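Local coordinates for ANGPTL4 C-terminal chain (Homo sapiens, PDB 6U1U), which mediates inactivation of lipoprotein lipase as part of the whole protein, of which this chain is the C-terminal fibrinogen-like domain, and so helps regulate triglyceride clearance from blood, at residues V91-D97 with Y204-T210; E12-F18 with L29-M34. All coordinates share one frame; numbering follows the deposited sequence.

How the contacts relate
Both contacts belong to the fibrinogen C-terminal domain and to one large antiparallel sheet. Their centres lie about 22 Å apart. Contact 2 comes first along the chain. It is a local hairpin between strands 16-20 and 28-35, and it closes before contact 1 opens. Contact 1 is long-range and pairs strand 87-94 with the final strand, 208-215. Strand 38-46 links the two, since it pairs with both 28-35 and 208-215. The sheet thus ties the N-terminal part to the C-terminal strand. A bound palmitic acid lies about 4 Å from the Val91 side chain of contact 1.

Contact 1 of 2, residues V91-D97 with Y204-T210; sequences VQLRDWD and YPLQATT
Gln92 and Arg94 pair with Thr210 and Ala208 in antiparallel fashion, joining strand 87-94 to the last strand, 208-215, of the fibrinogen-like domain. Gln92 N gives a hydrogen bond to Thr210 O (2.7 Å), and Thr210 N returns one to Gln92 O. Arg94 N bonds to Ala208 O. Gln207 and Ala208 both face Arg94 in a classic beta bulge. Arg94 O takes Gln207 N at 2.9 Å and, weakly, Ala208 N.

Side-chain packing backs the pairing. Leu93 CD2 meets Leu206 CD1 at 4.1 Å, and Trp199 of helix 197-200 touches both leucines. On the side of the sheet that carries Arg94, Ala208 CB lies over one face of the guanidinium, offset toward its rim.

Trp96 lies beyond the strand end. With chi1 near -173°, Gln207 extends away from its own backbone N, and its CB and CG lie over one face of the indole. Its CG stands 3.6 Å from the centroid of the Trp96 six-membered ring, almost on the ring normal, in a CH-pi contact. At the indole edge, Trp96 NE1 makes a weak hydrogen bond to Pro205 O.

Asp95 OD1 accepts Asp97 N in an Asx turn, and Asp95 OD2 forms a salt bridge with Arg200. A water joins Asp97 OD2 to Tyr204 OH. That same Tyr204 OH accepts the backbone N of Trp96 at 2.9 Å, with a nearly straight N-H...O angle of 166°.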
# COMPACT_ATOMS: atom_id res chain seq x y z
N VAL A 91 -5.81 -5.90 0.67
CA VAL A 91 -4.77 -5.79 1.67
C VAL A 91 -4.71 -7.15 2.35
O VAL A 91 -5.73 -7.61 2.89
CB VAL A 91 -5.06 -4.68 2.69
CG1 VAL A 91 -4.02 -4.71 3.82
CG2 VAL A 91 -5.05 -3.30 1.99
N GLN A 92 -3.56 -7.81 2.30
CA GLN A 92 -3.44 -9.17 2.83
C GLN A 92 -2.36 -9.19 3.90
O GLN A 92 -1.24 -8.72 3.66
CB GLN A 92 -3.14 -10.16 1.72
CG GLN A 92 -4.19 -9.95 0.60
CD GLN A 92 -4.20 -10.94 -0.54
OE1 GLN A 92 -3.19 -11.57 -0.87
NE2 GLN A 92 -5.36 -11.04 -1.20
N LEU A 93 -2.71 -9.72 5.08
CA LEU A 93 -1.86 -9.66 6.26
C LEU A 93 -1.64 -11.06 6.80
O LEU A 93 -2.53 -11.90 6.75
CB LEU A 93 -2.49 -8.79 7.37
CG LEU A 93 -3.13 -7.46 6.93
CD1 LEU A 93 -3.93 -6.79 8.07
CD2 LEU A 93 -2.03 -6.50 6.42
N ARG A 94 -0.43 -11.30 7.34
CA ARG A 94 -0.11 -12.61 7.91
C ARG A 94 0.55 -12.41 9.27
O ARG A 94 1.42 -11.54 9.42
CB ARG A 94 0.82 -13.43 6.98
CG ARG A 94 1.09 -14.86 7.47
CD ARG A 94 2.18 -15.53 6.64
NE ARG A 94 1.92 -15.45 5.20
CZ ARG A 94 2.86 -15.45 4.25
NH1 ARG A 94 4.15 -15.53 4.59
NH2 ARG A 94 2.51 -15.38 2.96
N ASP A 95 0.14 -13.19 10.27
CA ASP A 95 0.75 -13.02 11.57
C ASP A 95 1.76 -14.14 11.77
O ASP A 95 2.01 -14.95 10.87
CB ASP A 95 -0.29 -12.94 12.70
CG ASP A 95 -1.03 -14.26 12.95
OD1 ASP A 95 -0.55 -15.33 12.53
OD2 ASP A 95 -2.12 -14.20 13.56
N TRP A 96 2.36 -14.17 12.95
CA TRP A 96 3.47 -15.09 13.17
C TRP A 96 3.00 -16.48 13.55
O TRP A 96 3.84 -17.39 13.66
CB TRP A 96 4.40 -14.53 14.23
CG TRP A 96 5.24 -13.41 13.67
CD1 TRP A 96 4.94 -12.09 13.68
CD2 TRP A 96 6.50 -13.53 12.99
NE1 TRP A 96 5.93 -11.38 13.06
CE2 TRP A 96 6.90 -12.24 12.63
CE3 TRP A 96 7.32 -14.61 12.65
CZ2 TRP A 96 8.10 -11.98 11.97
CZ3 TRP A 96 8.52 -14.36 11.99
CH2 TRP A 96 8.90 -13.05 11.65
N ASP A 97 1.70 -16.68 13.68
CA ASP A 97 1.15 -18.02 13.80
C ASP A 97 0.59 -18.54 12.48
O ASP A 97 -0.11 -19.57 12.48
CB ASP A 97 0.08 -18.03 14.87
CG ASP A 97 0.66 -17.91 16.25
OD1 ASP A 97 1.66 -18.60 16.51
OD2 ASP A 97 0.12 -17.11 17.05
N TYR A 204 1.68 -4.97 17.18
CA TYR A 204 1.99 -6.31 16.71
C TYR A 204 2.77 -6.20 15.39
O TYR A 204 2.24 -5.65 14.42
CB TYR A 204 0.71 -7.11 16.50
CG TYR A 204 1.00 -8.56 16.19
CD1 TYR A 204 1.08 -9.51 17.21
CD2 TYR A 204 1.22 -8.99 14.88
CE1 TYR A 204 1.36 -10.83 16.92
CE2 TYR A 204 1.50 -10.30 14.59
CZ TYR A 204 1.58 -11.22 15.61
OH TYR A 204 1.86 -12.53 15.30
N PRO A 205 3.99 -6.73 15.30
CA PRO A 205 4.74 -6.67 14.03
C PRO A 205 4.33 -7.81 13.11
O PRO A 205 4.52 -8.99 13.42
CB PRO A 205 6.21 -6.81 14.48
CG PRO A 205 6.13 -7.71 15.68
CD PRO A 205 4.77 -7.38 16.37
N LEU A 206 3.78 -7.47 11.95
CA LEU A 206 3.26 -8.49 11.06
C LEU A 206 4.39 -9.26 10.37
O LEU A 206 5.49 -8.75 10.17
CB LEU A 206 2.35 -7.87 10.01
CG LEU A 206 1.09 -7.28 10.65
CD1 LEU A 206 0.38 -6.33 9.71
CD2 LEU A 206 0.13 -8.43 11.06
N GLN A 207 4.09 -10.51 10.03
CA GLN A 207 5.10 -11.36 9.41
C GLN A 207 5.18 -11.13 7.90
O GLN A 207 6.26 -11.27 7.32
CB GLN A 207 4.81 -12.83 9.71
CG GLN A 207 5.92 -13.78 9.25
CD GLN A 207 5.49 -15.24 9.15
OE1 GLN A 207 4.64 -15.71 9.91
NE2 GLN A 207 6.11 -15.97 8.24
N ALA A 208 4.05 -10.83 7.25
CA ALA A 208 4.04 -10.68 5.80
C ALA A 208 2.84 -9.82 5.41
O ALA A 208 1.83 -9.79 6.11
CB ALA A 208 3.98 -12.04 5.07
N THR A 209 3.00 -9.08 4.30
CA THR A 209 1.93 -8.23 3.79
C THR A 209 1.94 -8.33 2.27
O THR A 209 2.99 -8.50 1.65
CB THR A 209 2.10 -6.73 4.19
OG1 THR A 209 3.30 -6.18 3.59
CG2 THR A 209 2.24 -6.56 5.71
N THR A 210 0.75 -8.18 1.67
CA THR A 210 0.65 -7.99 0.23
C THR A 210 -0.46 -6.99 -0.02
O THR A 210 -1.53 -7.09 0.60
CB THR A 210 0.27 -9.29 -0.51
OG1 THR A 210 1.10 -10.37 -0.06
CG2 THR A 210 0.48 -9.12 -2.02
O HOH W 1 1.81 -14.31 17.17

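Contact 2 of 2, residues E12-F18 with L29-M34; sequences ERQSGLF and LVNCKM
The beta hairpin of strands 16-20 and 28-35 brings Gly16 opposite Cys32 and Phe18 opposite Val30, both as hydrogen-bonded antiparallel pairs. Cys32 N reaches Gly16 O at 2.8 Å with an angle of 174°, and Gly16 N bonds back to Cys32 O. Phe18 N and Val30 O, and Val30 N and Phe18 O, repeat the pattern. Gly16 has backbone angles that call for glycine, because a CB would jam against the preceding carbonyl oxygen. Leu17 and Asn31 form the non-hydrogen-bonded pair between them. Their side chains lie side by side and point the same way, with Leu17 CD2 3.6 Å from Asn31 OD1. The Asn31 amide also gives ND2 to Pro67 O. Leu29 crosses Leu17 at about a right angle, its CG packing on Leu17 CB.

This hairpin forms one edge of the main sheet of the fibrinogen-like domain, and the Cys4-Cys32 disulfide fastens it to helix 4-9. Cys32 SG lies 3.9 Å from Phe18 CD2 in an oblique sulfur-aromatic contact, and Leu7 of that helix touches both residues.

Just before strand 16-20 begins, Ser15 OG accepts Met34 N at 3.1 Å. A water bridges the same hydroxyl to Met34 O. Met34 bends at chi2 (-45°), which turns its thioether back along the Glu12-Gln14 loop. Its CG meets Gln14 O at 3.4 Å, and CE rests on Glu12 CG. An alanine here would lose the CG, SD and CE contacts and would probably open a gap beside the Glu12-Gln14 backbone. The loop is also held from within: Glu12 OE1 accepts Gln14 N at 3.0 Å through its anti lone pair.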
# COMPACT_ATOMS: atom_id res chain seq x y z
N GLU A 12 -4.28 -14.68 -20.03
CA GLU A 12 -3.08 -15.05 -19.29
C GLU A 12 -3.52 -15.64 -17.95
O GLU A 12 -4.33 -15.02 -17.24
CB GLU A 12 -2.19 -13.81 -19.06
CG GLU A 12 -1.00 -14.17 -18.19
CD GLU A 12 -0.16 -15.27 -18.84
OE1 GLU A 12 0.10 -16.32 -18.19
OE2 GLU A 12 0.21 -15.05 -20.04
N ARG A 13 -3.03 -16.84 -17.62
CA ARG A 13 -3.42 -17.55 -16.41
C ARG A 13 -2.37 -17.52 -15.33
O ARG A 13 -2.69 -17.84 -14.18
CB ARG A 13 -3.62 -19.06 -16.73
CG ARG A 13 -4.82 -19.32 -17.67
CD ARG A 13 -4.75 -20.83 -18.04
NE ARG A 13 -5.85 -21.19 -18.94
CZ ARG A 13 -7.04 -21.60 -18.52
NH1 ARG A 13 -7.30 -21.68 -17.22
NH2 ARG A 13 -7.99 -21.88 -19.41
N GLN A 14 -1.13 -17.21 -15.66
CA GLN A 14 -0.03 -17.42 -14.72
C GLN A 14 0.23 -16.14 -13.92
O GLN A 14 0.16 -15.02 -14.45
CB GLN A 14 1.26 -17.85 -15.44
CG GLN A 14 2.42 -18.18 -14.46
CD GLN A 14 3.85 -18.04 -15.07
OE1 GLN A 14 4.17 -18.74 -16.02
NE2 GLN A 14 4.69 -17.11 -14.52
N SER A 15 0.45 -16.32 -12.62
CA SER A 15 0.95 -15.25 -11.76
C SER A 15 2.46 -15.13 -11.92
O SER A 15 3.20 -16.13 -11.90
CB SER A 15 0.59 -15.54 -10.29
OG SER A 15 -0.83 -15.63 -10.12
N GLY A 16 2.93 -13.90 -12.04
CA GLY A 16 4.35 -13.67 -12.26
C GLY A 16 4.56 -12.28 -12.86
O GLY A 16 3.67 -11.43 -12.81
N LEU A 17 5.73 -12.11 -13.48
CA LEU A 17 6.13 -10.80 -14.01
C LEU A 17 5.74 -10.68 -15.48
O LEU A 17 6.06 -11.57 -16.28
CB LEU A 17 7.64 -10.64 -13.87
CG LEU A 17 8.18 -10.47 -12.46
CD1 LEU A 17 9.72 -10.63 -12.46
CD2 LEU A 17 7.87 -9.07 -11.98
N PHE A 18 5.06 -9.59 -15.82
CA PHE A 18 4.56 -9.33 -17.16
C PHE A 18 4.73 -7.86 -17.53
O PHE A 18 4.57 -6.97 -16.68
CB PHE A 18 3.07 -9.66 -17.31
CG PHE A 18 2.76 -11.10 -17.10
CD1 PHE A 18 2.79 -11.98 -18.18
CD2 PHE A 18 2.46 -11.60 -15.84
CE1 PHE A 18 2.50 -13.33 -18.02
CE2 PHE A 18 2.18 -12.97 -15.67
CZ PHE A 18 2.21 -13.83 -16.75
N LEU A 29 7.50 -3.58 -16.12
CA LEU A 29 7.24 -4.96 -15.71
C LEU A 29 6.51 -4.94 -14.37
O LEU A 29 6.99 -4.33 -13.43
CB LEU A 29 8.58 -5.69 -15.60
CG LEU A 29 8.63 -7.22 -15.61
CD1 LEU A 29 8.23 -7.78 -17.00
CD2 LEU A 29 10.02 -7.69 -15.19
N VAL A 30 5.37 -5.65 -14.28
CA VAL A 30 4.61 -5.69 -13.03
C VAL A 30 4.44 -7.14 -12.59
O VAL A 30 4.60 -8.07 -13.38
CB VAL A 30 3.21 -5.03 -13.13
CG1 VAL A 30 3.35 -3.53 -13.27
CG2 VAL A 30 2.35 -5.63 -14.30
N ASN A 31 4.10 -7.30 -11.31
CA ASN A 31 3.77 -8.62 -10.76
C ASN A 31 2.27 -8.78 -10.83
O ASN A 31 1.55 -8.05 -10.16
CB ASN A 31 4.20 -8.71 -9.29
CG ASN A 31 5.69 -8.58 -9.10
OD1 ASN A 31 6.26 -7.46 -9.21
ND2 ASN A 31 6.34 -9.70 -8.77
N CYS A 32 1.78 -9.77 -11.59
CA CYS A 32 0.34 -9.99 -11.73
C CYS A 32 -0.04 -11.21 -10.93
O CYS A 32 0.70 -12.19 -10.87
CB CYS A 32 -0.09 -10.26 -13.18
SG CYS A 32 0.15 -8.88 -14.30
N LYS A 33 -1.22 -11.14 -10.30
CA LYS A 33 -1.79 -12.29 -9.63
C LYS A 33 -3.10 -12.58 -10.35
O LYS A 33 -3.99 -11.72 -10.38
CB LYS A 33 -2.02 -12.02 -8.13
CG LYS A 33 -2.58 -13.26 -7.41
CD LYS A 33 -2.90 -13.00 -5.95
CE LYS A 33 -3.41 -14.31 -5.30
NZ LYS A 33 -3.72 -14.18 -3.86
N MET A 34 -3.20 -13.77 -10.96
CA MET A 34 -4.40 -14.13 -11.72
C MET A 34 -5.29 -15.01 -10.84
O MET A 34 -4.83 -16.03 -10.33
CB MET A 34 -4.03 -14.86 -13.01
CG MET A 34 -3.08 -14.02 -13.95
SD MET A 34 -3.60 -12.30 -14.15
CE MET A 34 -2.67 -11.86 -15.65
O HOH W 2 -2.46 -17.62 -10.61